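Side-chain contacts in 3-guanidinopropionase (Pseudomonas aeruginosa, PDB 3NIQ), which hydrolyses 3-guanidinopropanoate to beta-alanine and urea with two manganese ions in each subunit of a homohexamer: residues F108-H113 with L136-P141; L142-F147 with T167-A172. All blocks are in the same frame, centred on the assembly; numbering follows the deposited sequence.

Interaction 1: residues F108-H113 with L136-P141; sequences FYRQVH and LGRERP
R110 and R138 lay their guanidinium groups against each other on the surface of the arginase-family alpha/beta fold, where helix 98-114 packs beside the loop that leads from helix 129-136 into strand 142-147. The stack is nearly parallel, with centres 4.1 Å apart and planes at 21°. CD of R138 sits over the middle of the R110 guanidinium, 3.6 Å from its CZ. The two side chains cross at about a right angle; R110 is extended from CG to NE, whereas R138 bends at chi3 (63°), and their flat ends still come together face to face. Two donors face each other in this pair: R110 NH1 and R138 NH1 are 3.3 Å apart without a hydrogen bond. The like charges are probably eased by E106, one turn back on the same helix, which forms a salt bridge with NH2 of R110.

L136, the last residue of helix 129-136 and the buried member of the contact, sends its CD2 branch to H113, 3.8 Å from ND1, and also packs on P119 of strand 118-123. CG of H113 is anti to the backbone N (chi1 -176°), carrying the imidazole out toward the loop, with CA of L136 over one face.

E139 comes near without a hydrogen bond: its OE2 stands at the ring edge, near the imidazole plane, 4.1 Å from NE2 of H113.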
loop_
_atom_site.group_PDB
_atom_site.type_symbol
_atom_site.label_atom_id
_atom_site.label_comp_id
_atom_site.label_asym_id
_atom_site.label_seq_id
_atom_site.Cartn_x
_atom_site.Cartn_y
_atom_site.Cartn_z
ATOM N N PHE A 108 14.250 6.268 -33.946
ATOM C CA PHE A 108 13.199 5.273 -33.988
ATOM C C PHE A 108 11.931 5.816 -34.650
ATOM O O PHE A 108 11.355 5.188 -35.549
ATOM C CB PHE A 108 12.905 4.804 -32.556
ATOM C CG PHE A 108 11.905 3.684 -32.471
ATOM C CD1 PHE A 108 12.291 2.370 -32.724
ATOM C CD2 PHE A 108 10.590 3.942 -32.111
ATOM C CE1 PHE A 108 11.356 1.307 -32.636
ATOM C CE2 PHE A 108 9.646 2.905 -32.029
ATOM C CZ PHE A 108 10.034 1.579 -32.297
ATOM N N TYR A 109 11.480 6.987 -34.207
ATOM C CA TYR A 109 10.246 7.539 -34.740
ATOM C C TYR A 109 10.360 7.970 -36.199
ATOM O O TYR A 109 9.369 7.963 -36.909
ATOM C CB TYR A 109 9.704 8.680 -33.854
ATOM C CG TYR A 109 8.940 8.118 -32.669
ATOM C CD1 TYR A 109 7.546 7.956 -32.722
ATOM C CD2 TYR A 109 9.608 7.689 -31.530
ATOM C CE1 TYR A 109 6.840 7.396 -31.648
ATOM C CE2 TYR A 109 8.897 7.113 -30.435
ATOM C CZ TYR A 109 7.527 6.992 -30.504
ATOM O OH TYR A 109 6.813 6.436 -29.468
ATOM N N ARG A 110 11.551 8.368 -36.634
ATOM C CA ARG A 110 11.779 8.635 -38.080
ATOM C C ARG A 110 11.500 7.386 -38.927
ATOM O O ARG A 110 10.964 7.481 -40.029
ATOM C CB ARG A 110 13.209 9.105 -38.335
ATOM C CG ARG A 110 13.493 10.532 -37.850
ATOM C CD ARG A 110 14.636 11.155 -38.615
ATOM N NE ARG A 110 15.000 12.494 -38.129
ATOM C CZ ARG A 110 15.878 13.281 -38.751
ATOM N NH1 ARG A 110 16.454 12.866 -39.884
ATOM N NH2 ARG A 110 16.181 14.479 -38.253
ATOM N N GLN A 111 11.871 6.221 -38.400
ATOM C CA GLN A 111 11.640 4.949 -39.091
ATOM C C GLN A 111 10.164 4.621 -39.116
ATOM O O GLN A 111 9.624 4.187 -40.139
ATOM C CB GLN A 111 12.354 3.812 -38.356
ATOM C CG GLN A 111 13.847 3.712 -38.627
ATOM C CD GLN A 111 14.540 2.772 -37.647
ATOM O OE1 GLN A 111 14.070 2.566 -36.524
ATOM N NE2 GLN A 111 15.665 2.208 -38.064
ATOM N N VAL A 112 9.512 4.786 -37.965
ATOM C CA VAL A 112 8.084 4.555 -37.868
ATOM C C VAL A 112 7.387 5.473 -38.898
ATOM O O VAL A 112 6.576 5.016 -39.689
ATOM C CB VAL A 112 7.566 4.834 -36.422
ATOM C CG1 VAL A 112 6.040 4.823 -36.371
ATOM C CG2 VAL A 112 8.160 3.835 -35.444
ATOM N N HIS A 113 7.741 6.760 -38.889
ATOM C CA HIS A 113 7.119 7.737 -39.769
ATOM C C HIS A 113 7.399 7.401 -41.261
ATOM O O HIS A 113 6.506 7.455 -42.107
ATOM C CB HIS A 113 7.636 9.136 -39.444
ATOM C CG HIS A 113 6.970 10.219 -40.230
ATOM N ND1 HIS A 113 5.613 10.451 -40.164
ATOM C CD2 HIS A 113 7.468 11.140 -41.091
ATOM C CE1 HIS A 113 5.302 11.467 -40.955
ATOM N NE2 HIS A 113 6.406 11.899 -41.533
ATOM N N LEU A 136 7.812 13.432 -36.627
ATOM C CA LEU A 136 6.511 13.560 -37.299
ATOM C C LEU A 136 6.269 14.933 -37.883
ATOM O O LEU A 136 5.398 15.086 -38.735
ATOM C CB LEU A 136 5.323 13.228 -36.360
ATOM C CG LEU A 136 5.231 11.899 -35.603
ATOM C CD1 LEU A 136 3.793 11.606 -35.103
ATOM C CD2 LEU A 136 5.770 10.751 -36.409
ATOM N N GLY A 137 6.972 15.939 -37.366
ATOM C CA GLY A 137 6.741 17.326 -37.797
ATOM C C GLY A 137 7.876 17.838 -38.673
ATOM O O GLY A 137 7.984 19.031 -38.915
ATOM N N ARG A 138 8.711 16.918 -39.147
ATOM C CA ARG A 138 9.950 17.250 -39.857
ATOM C C ARG A 138 9.689 17.900 -41.231
ATOM O O ARG A 138 10.370 18.860 -41.594
ATOM C CB ARG A 138 10.860 16.010 -39.980
ATOM C CG ARG A 138 12.254 16.295 -40.581
ATOM C CD ARG A 138 13.219 15.118 -40.436
ATOM N NE ARG A 138 12.804 13.908 -41.159
ATOM C CZ ARG A 138 13.519 13.298 -42.112
ATOM N NH1 ARG A 138 14.709 13.769 -42.491
ATOM N NH2 ARG A 138 13.047 12.193 -42.687
ATOM N N GLU A 139 8.707 17.398 -41.977
ATOM C CA GLU A 139 8.343 18.024 -43.262
ATOM C C GLU A 139 7.310 19.145 -43.146
ATOM O O GLU A 139 7.391 20.151 -43.867
ATOM C CB GLU A 139 7.805 16.994 -44.247
ATOM C CG GLU A 139 8.798 15.961 -44.721
ATOM C CD GLU A 139 8.096 14.880 -45.526
ATOM O OE1 GLU A 139 7.843 15.115 -46.736
ATOM O OE2 GLU A 139 7.769 13.814 -44.939
ATOM N N ARG A 140 6.196 18.880 -42.283
ATOM C CA ARG A 140 5.191 19.901 -42.081
ATOM C C ARG A 140 4.863 20.048 -40.606
ATOM O O ARG A 140 4.909 19.089 -39.907
ATOM C CB ARG A 140 3.917 19.599 -42.875
ATOM C CG ARG A 140 3.242 18.287 -42.555
ATOM C CD ARG A 140 1.927 18.051 -43.288
ATOM N NE ARG A 140 1.335 16.797 -42.883
ATOM C CZ ARG A 140 0.235 16.277 -43.365
ATOM N NH1 ARG A 140 -0.459 16.911 -44.274
ATOM N NH2 ARG A 140 -0.173 15.128 -42.938
ATOM N N PRO A 141 4.511 21.214 -40.105
ATOM C CA PRO A 141 4.188 21.339 -38.689
ATOM C C PRO A 141 2.879 20.646 -38.297
ATOM O O PRO A 141 1.980 20.454 -39.132
ATOM C CB PRO A 141 4.085 22.859 -38.476
ATOM C CG PRO A 141 3.830 23.442 -39.878
ATOM C CD PRO A 141 4.631 22.534 -40.772
#

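Interaction 2: residues L142-F147 with T167-A172; sequences LGMVHF and TPFRRA
F169 meets two side chains of strand 142-147, M144 on the face of its ring and H146 near CE1. The methionine chain runs extended to SD and then bends at chi3 (71°). This last turn puts CE over the centre of the phenyl ring, 3.6 Å from the centroid and close to the ring normal, a CH-pi contact. The sulfur stands obliquely beside it as a Met-aromatic contact, SD lying 3.5 Å from F169 CE2. CG of P168 approaches the opposite face of the phenyl near its rim, and M144 continues onto F133 of helix 129-136 and L178.

Strand 142-147 belongs to the parallel sheet of the arginase fold, and the chain running on from it carries the manganese ligands D148, H150 and D152. M144 and H146, two residues apart, both direct their side chains to the face of the sheet where helix 168-174 begins.

H146 and F169 form an edge-to-face pair with centroids 4.6 Å apart and planes at 58°. CG of H146 is anti to the backbone N (chi1 172°), which sends the imidazole toward the helix. The phenyl edge points at the imidazole face, CE1 of F169 lying 3.5 Å from CE1 of H146 and offset toward the imidazole rim. Both imidazole nitrogens are hydrogen-bonded outside the pair, ND1 to NE2 of Q185 and NE2 to OD2 of D148, which should hold the rotation of the ring. Through NE2, H146 holds the manganese ligand D148 from the second shell, and the rings of H146 and F169 both meet H126, another manganese ligand.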
loop_
_atom_site.group_PDB
_atom_site.type_symbol
_atom_site.label_atom_id
_atom_site.label_comp_id
_atom_site.label_asym_id
_atom_site.label_seq_id
_atom_site.Cartn_x
_atom_site.Cartn_y
_atom_site.Cartn_z
ATOM N N LEU A 142 2.786 20.282 -37.019
ATOM C CA LEU A 142 1.614 19.583 -36.481
ATOM C C LEU A 142 0.740 20.588 -35.761
ATOM O O LEU A 142 1.247 21.596 -35.246
ATOM C CB LEU A 142 2.062 18.510 -35.444
ATOM C CG LEU A 142 2.911 17.340 -35.915
ATOM C CD1 LEU A 142 3.510 16.569 -34.736
ATOM C CD2 LEU A 142 2.121 16.401 -36.801
ATOM N N GLY A 143 -0.563 20.337 -35.744
ATOM C CA GLY A 143 -1.454 20.947 -34.755
ATOM C C GLY A 143 -1.521 20.009 -33.538
ATOM O O GLY A 143 -1.062 18.850 -33.609
ATOM N N MET A 144 -2.074 20.472 -32.420
ATOM C CA MET A 144 -2.200 19.575 -31.253
ATOM C C MET A 144 -3.362 19.919 -30.328
ATOM O O MET A 144 -3.666 21.082 -30.125
ATOM C CB MET A 144 -0.882 19.540 -30.470
ATOM C CG MET A 144 -0.916 18.726 -29.166
ATOM S SD MET A 144 0.680 18.690 -28.329
ATOM C CE MET A 144 0.824 20.373 -27.741
ATOM N N VAL A 145 -4.032 18.883 -29.824
ATOM C CA VAL A 145 -4.908 18.984 -28.667
ATOM C C VAL A 145 -4.123 18.345 -27.520
ATOM O O VAL A 145 -3.796 17.169 -27.566
ATOM C CB VAL A 145 -6.227 18.199 -28.844
ATOM C CG1 VAL A 145 -7.120 18.364 -27.581
ATOM C CG2 VAL A 145 -7.006 18.663 -30.101
ATOM N N HIS A 146 -3.830 19.137 -26.499
ATOM C CA HIS A 146 -2.928 18.755 -25.423
ATOM C C HIS A 146 -3.682 18.853 -24.082
ATOM O O HIS A 146 -4.109 19.932 -23.681
ATOM C CB HIS A 146 -1.730 19.716 -25.468
ATOM C CG HIS A 146 -0.781 19.596 -24.317
ATOM N ND1 HIS A 146 -0.093 20.680 -23.810
ATOM C CD2 HIS A 146 -0.399 18.527 -23.576
ATOM C CE1 HIS A 146 0.665 20.289 -22.798
ATOM N NE2 HIS A 146 0.499 18.984 -22.636
ATOM N N PHE A 147 -3.875 17.720 -23.419
ATOM C CA PHE A 147 -4.568 17.652 -22.118
ATOM C C PHE A 147 -3.508 17.613 -21.021
ATOM O O PHE A 147 -2.678 16.696 -21.004
ATOM C CB PHE A 147 -5.382 16.353 -22.034
ATOM C CG PHE A 147 -6.480 16.257 -23.039
ATOM C CD1 PHE A 147 -7.754 16.677 -22.724
ATOM C CD2 PHE A 147 -6.240 15.722 -24.301
ATOM C CE1 PHE A 147 -8.796 16.581 -23.668
ATOM C CE2 PHE A 147 -7.255 15.622 -25.239
ATOM C CZ PHE A 147 -8.542 16.053 -24.927
ATOM N N THR A 167 9.582 21.556 -20.820
ATOM C CA THR A 167 9.920 22.417 -21.979
ATOM C C THR A 167 9.513 21.920 -23.382
ATOM O O THR A 167 9.744 22.626 -24.369
ATOM C CB THR A 167 11.431 22.689 -22.072
ATOM O OG1 THR A 167 12.116 21.455 -22.296
ATOM C CG2 THR A 167 11.963 23.393 -20.807
ATOM N N PRO A 168 8.916 20.723 -23.493
ATOM C CA PRO A 168 8.933 20.137 -24.847
ATOM C C PRO A 168 8.178 20.950 -25.911
ATOM O O PRO A 168 8.595 20.980 -27.073
ATOM C CB PRO A 168 8.281 18.775 -24.645
ATOM C CG PRO A 168 7.355 18.966 -23.463
ATOM C CD PRO A 168 8.128 19.901 -22.552
ATOM N N PHE A 169 7.066 21.573 -25.547
ATOM C CA PHE A 169 6.263 22.237 -26.562
ATOM C C PHE A 169 6.803 23.608 -26.914
ATOM O O PHE A 169 6.529 24.123 -28.002
ATOM C CB PHE A 169 4.780 22.231 -26.165
ATOM C CG PHE A 169 4.244 20.846 -26.047
ATOM C CD1 PHE A 169 3.704 20.382 -24.850
ATOM C CD2 PHE A 169 4.390 19.955 -27.117
ATOM C CE1 PHE A 169 3.271 19.054 -24.732
ATOM C CE2 PHE A 169 3.972 18.638 -27.013
ATOM C CZ PHE A 169 3.405 18.179 -25.805
ATOM N N ARG A 170 7.603 24.179 -26.017
ATOM C CA ARG A 170 8.318 25.398 -26.345
ATOM C C ARG A 170 9.375 25.073 -27.388
ATOM O O ARG A 170 9.451 25.729 -28.429
ATOM C CB ARG A 170 8.957 26.016 -25.107
ATOM C CG ARG A 170 9.803 27.258 -25.446
ATOM C CD ARG A 170 9.974 28.112 -24.213
ATOM N NE ARG A 170 10.563 29.398 -24.531
ATOM C CZ ARG A 170 10.244 30.527 -23.906
ATOM N NH1 ARG A 170 9.335 30.530 -22.924
ATOM N NH2 ARG A 170 10.834 31.640 -24.272
ATOM N N ARG A 171 10.177 24.048 -27.102
ATOM C CA ARG A 171 11.144 23.521 -28.066
ATOM C C ARG A 171 10.501 23.189 -29.394
ATOM O O ARG A 171 11.035 23.558 -30.438
ATOM C CB ARG A 171 11.820 22.261 -27.537
ATOM C CG ARG A 171 12.690 22.486 -26.334
ATOM C CD ARG A 171 13.820 23.485 -26.630
ATOM N NE ARG A 171 14.126 24.081 -25.351
ATOM C CZ ARG A 171 13.728 25.280 -24.958
ATOM N NH1 ARG A 171 13.080 26.087 -25.777
ATOM N NH2 ARG A 171 14.016 25.670 -23.743
ATOM N N ALA A 172 9.354 22.506 -29.354
ATOM C CA ALA A 172 8.671 22.082 -30.590
ATOM C C ALA A 172 8.268 23.270 -31.472
ATOM O O ALA A 172 8.381 23.207 -32.691
ATOM C CB ALA A 172 7.462 21.272 -30.264
#

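In the fold
The two contacts follow one another along the chain: the loop of interaction 1 runs into the strand of interaction 2, and they touch where L136 and G137 pack on L142. Helix 129-136 borders both, ending in L136 and placing F133 and T129 against the side chains of interaction 2. Interaction 1 is a surface contact, largely of charged and polar groups around one buried leucine, away from the metal site. Interaction 2 is wholly buried, built from aromatic rings and a thioether, and borders the manganese ligands. Neither has a hydrogen bond between its segments; the polar ends of R110 and H146 find partners outside, in E106 and in D148 and Q185.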